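Local coordinates for gene 2 protein (Enterobacteria phage Sf6, PDB 5C12) that forms the nuclease domain of a viral large terminase subunit, which uses metal ions to cut DNA during genome packaging, at residues A[183-186]-A[187-191]. The protein carries 1 engineered substitution. Residues are numbered along the deposited sequence; the frame is centred on the assembly and turned at random.
Sequences TYRA and VVHGE
The guanidinium of Arg185 lies flat on the imidazole of His189, the planes only 9° apart, with His189 CG over the centre of the guanidinium, 3.5 Å above the guanidinium plane. Arg185 NH1 sits above the rim of the imidazole, 3.2 Å from His189 NE2, but the angle is too poor for a hydrogen bond. Glu191 occupies the edge of the guanidinium. Its carboxylate is gripped side-on by two straight, charged bonds, Arg185 NE to Glu191 OE1 at 3.0 Å and Arg185 NH2 to Glu191 OE2 at 2.8 Å. Both oxygens lie close to the guanidinium plane, yet each is approached from above the carboxylate plane, the two groups being turned 46° apart. Bends at chi2 and chi3 (both near -60°) curl the arginine chain back to place its head there. Tyr184 CE2 meets the imidazole at its edge, in plane, though the two rings stand obliquely; one face of the tyrosine receives a CH-pi contact from Val188 CB, 4.3 Å from the ring centroid.

Beneath these groups, near the C-terminal end of helix 168-189, Gly190 is the first residue to leave helical phi/psi. Its positive phi turns the chain so that Glu191 N bonds to Arg185 O at 3.1 Å, six residues back, one more than in a Schellman motif, while Gly190 N makes a weak bond to Ala186 O. Arg185 O also takes a weak bond from His189 N. Ala186 and Val187 pack on helix 35-39, and Tyr184 meets Trp28 of helix 26-32.

Backbone turn and salt bridge thus join the same two residues, fixing the guanidinium's rotation at an exposed helix terminus. The carboxylate should balance the arginine's charge, whereas the cation stacked on His189 would tend to disfavour protonation of the imidazole.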
ATOM      1  N   THR A 183       2.613  14.211  -6.579  1.00 13.44           N
ATOM      2  CA  THR A 183       1.528  14.208  -7.570  1.00 13.23           C
ATOM      3  C   THR A 183       0.651  15.430  -7.396  1.00 15.22           C
ATOM      4  O   THR A 183       0.316  16.107  -8.365  1.00 15.59           O
ATOM      5  CB  THR A 183       0.683  12.935  -7.475  1.00 11.39           C
ATOM      6  OG1 THR A 183       1.541  11.799  -7.574  1.00 13.08           O
ATOM      7  CG2 THR A 183      -0.272  12.853  -8.595  1.00 14.11           C
ATOM      8  N   TYR A 184       0.324  15.741  -6.149  1.00 13.45           N
ATOM      9  CA  TYR A 184      -0.426  16.955  -5.840  1.00 14.77           C
ATOM     10  C   TYR A 184       0.291  18.205  -6.345  1.00 17.51           C
ATOM     11  O   TYR A 184      -0.324  19.080  -6.938  1.00 17.14           O
ATOM     12  CB  TYR A 184      -0.668  17.040  -4.336  1.00 15.31           C
ATOM     13  CG  TYR A 184      -1.225  18.337  -3.856  1.00 19.66           C
ATOM     14  CD1 TYR A 184      -2.582  18.600  -3.932  1.00 17.70           C
ATOM     15  CD2 TYR A 184      -0.393  19.297  -3.306  1.00 27.71           C
ATOM     16  CE1 TYR A 184      -3.097  19.814  -3.493  1.00 21.72           C
ATOM     17  CE2 TYR A 184      -0.889  20.498  -2.865  1.00 27.73           C
ATOM     18  CZ  TYR A 184      -2.230  20.752  -2.964  1.00 30.67           C
ATOM     19  OH  TYR A 184      -2.703  21.958  -2.507  1.00 35.24           O
ATOM     20  N   ARG A 185       1.588  18.312  -6.088  1.00 15.71           N
ATOM     21  CA  ARG A 185       2.331  19.488  -6.526  1.00 16.76           C
ATOM     22  C   ARG A 185       2.367  19.585  -8.057  1.00 15.59           C
ATOM     23  O   ARG A 185       2.320  20.660  -8.625  1.00 18.29           O
ATOM     24  CB  ARG A 185       3.746  19.486  -5.954  1.00 17.13           C
ATOM     25  CG  ARG A 185       3.810  19.594  -4.428  1.00 18.47           C
ATOM     26  CD  ARG A 185       3.176  20.856  -3.854  1.00 22.91           C
ATOM     27  NE  ARG A 185       3.808  22.089  -4.326  1.00 21.58           N
ATOM     28  CZ  ARG A 185       3.560  23.294  -3.818  1.00 23.31           C
ATOM     29  NH1 ARG A 185       2.708  23.423  -2.811  1.00 28.92           N
ATOM     30  NH2 ARG A 185       4.173  24.361  -4.301  1.00 26.18           N
ATOM     31  N   ALA A 186       2.425  18.448  -8.737  1.00 14.02           N
ATOM     32  CA  ALA A 186       2.435  18.472 -10.189  1.00 16.25           C
ATOM     33  C   ALA A 186       1.071  18.868 -10.762  1.00 19.57           C
ATOM     34  O   ALA A 186       0.984  19.676 -11.683  1.00 19.70           O
ATOM     35  CB  ALA A 186       2.833  17.095 -10.712  1.00 17.44           C
ATOM     36  N   VAL A 187       0.022  18.292 -10.200  1.00 15.71           N
ATOM     37  CA  VAL A 187      -1.336  18.474 -10.704  1.00 16.21           C
ATOM     38  C   VAL A 187      -1.867  19.869 -10.362  1.00 22.02           C
ATOM     39  O   VAL A 187      -2.495  20.528 -11.200  1.00 22.05           O
ATOM     40  CB  VAL A 187      -2.280  17.409 -10.122  1.00 14.20           C
ATOM     41  CG1 VAL A 187      -3.754  17.749 -10.417  1.00 19.02           C
ATOM     42  CG2 VAL A 187      -1.935  16.048 -10.671  1.00 17.52           C
ATOM     43  N   VAL A 188      -1.635  20.304  -9.128  1.00 15.91           N
ATOM     44  CA  VAL A 188      -2.267  21.524  -8.608  1.00 16.92           C
ATOM     45  C   VAL A 188      -1.344  22.737  -8.690  1.00 20.16           C
ATOM     46  O   VAL A 188      -1.809  23.864  -8.828  1.00 20.86           O
ATOM     47  CB  VAL A 188      -2.761  21.322  -7.148  1.00 17.07           C
ATOM     48  CG1 VAL A 188      -3.380  22.580  -6.581  1.00 18.53           C
ATOM     49  CG2 VAL A 188      -3.759  20.163  -7.071  1.00 17.39           C
ATOM     50  N   HIS A 189      -0.030  22.529  -8.602  1.00 19.63           N
ATOM     51  CA  HIS A 189       0.922  23.638  -8.650  1.00 19.02           C
ATOM     52  C   HIS A 189       1.799  23.661  -9.898  1.00 23.51           C
ATOM     53  O   HIS A 189       2.668  24.509 -10.023  1.00 25.76           O
ATOM     54  CB  HIS A 189       1.797  23.641  -7.409  1.00 24.97           C
ATOM     55  CG  HIS A 189       1.038  23.887  -6.147  1.00 18.27           C
ATOM     56  ND1 HIS A 189       0.857  25.154  -5.630  1.00 22.90           N
ATOM     57  CD2 HIS A 189       0.396  23.038  -5.313  1.00 25.50           C
ATOM     58  CE1 HIS A 189       0.152  25.065  -4.514  1.00 25.56           C
ATOM     59  NE2 HIS A 189      -0.139  23.796  -4.301  1.00 33.16           N
ATOM     60  N   GLY A 190       1.578  22.729 -10.820  1.00 21.60           N
ATOM     61  CA  GLY A 190       2.321  22.714 -12.070  1.00 24.06           C
ATOM     62  C   GLY A 190       3.816  22.457 -11.921  1.00 22.33           C
ATOM     63  O   GLY A 190       4.594  22.825 -12.801  1.00 27.40           O
ATOM     64  N   GLU A 191       4.208  21.808 -10.825  1.00 21.15           N
ATOM     65  CA  GLU A 191       5.610  21.473 -10.574  1.00 21.28           C
ATOM     66  C   GLU A 191       5.965  20.099 -11.124  1.00 23.63           C
ATOM     67  O   GLU A 191       5.455  19.064 -10.670  1.00 23.11           O
ATOM     68  CB  GLU A 191       5.924  21.543  -9.085  1.00 19.82           C
ATOM     69  CG  GLU A 191       5.798  22.961  -8.546  1.00 22.20           C
ATOM     70  CD  GLU A 191       5.898  23.063  -7.044  1.00 24.32           C
ATOM     71  OE1 GLU A 191       5.981  22.034  -6.352  1.00 27.59           O
ATOM     72  OE2 GLU A 191       5.868  24.210  -6.545  1.00 27.78           O
TER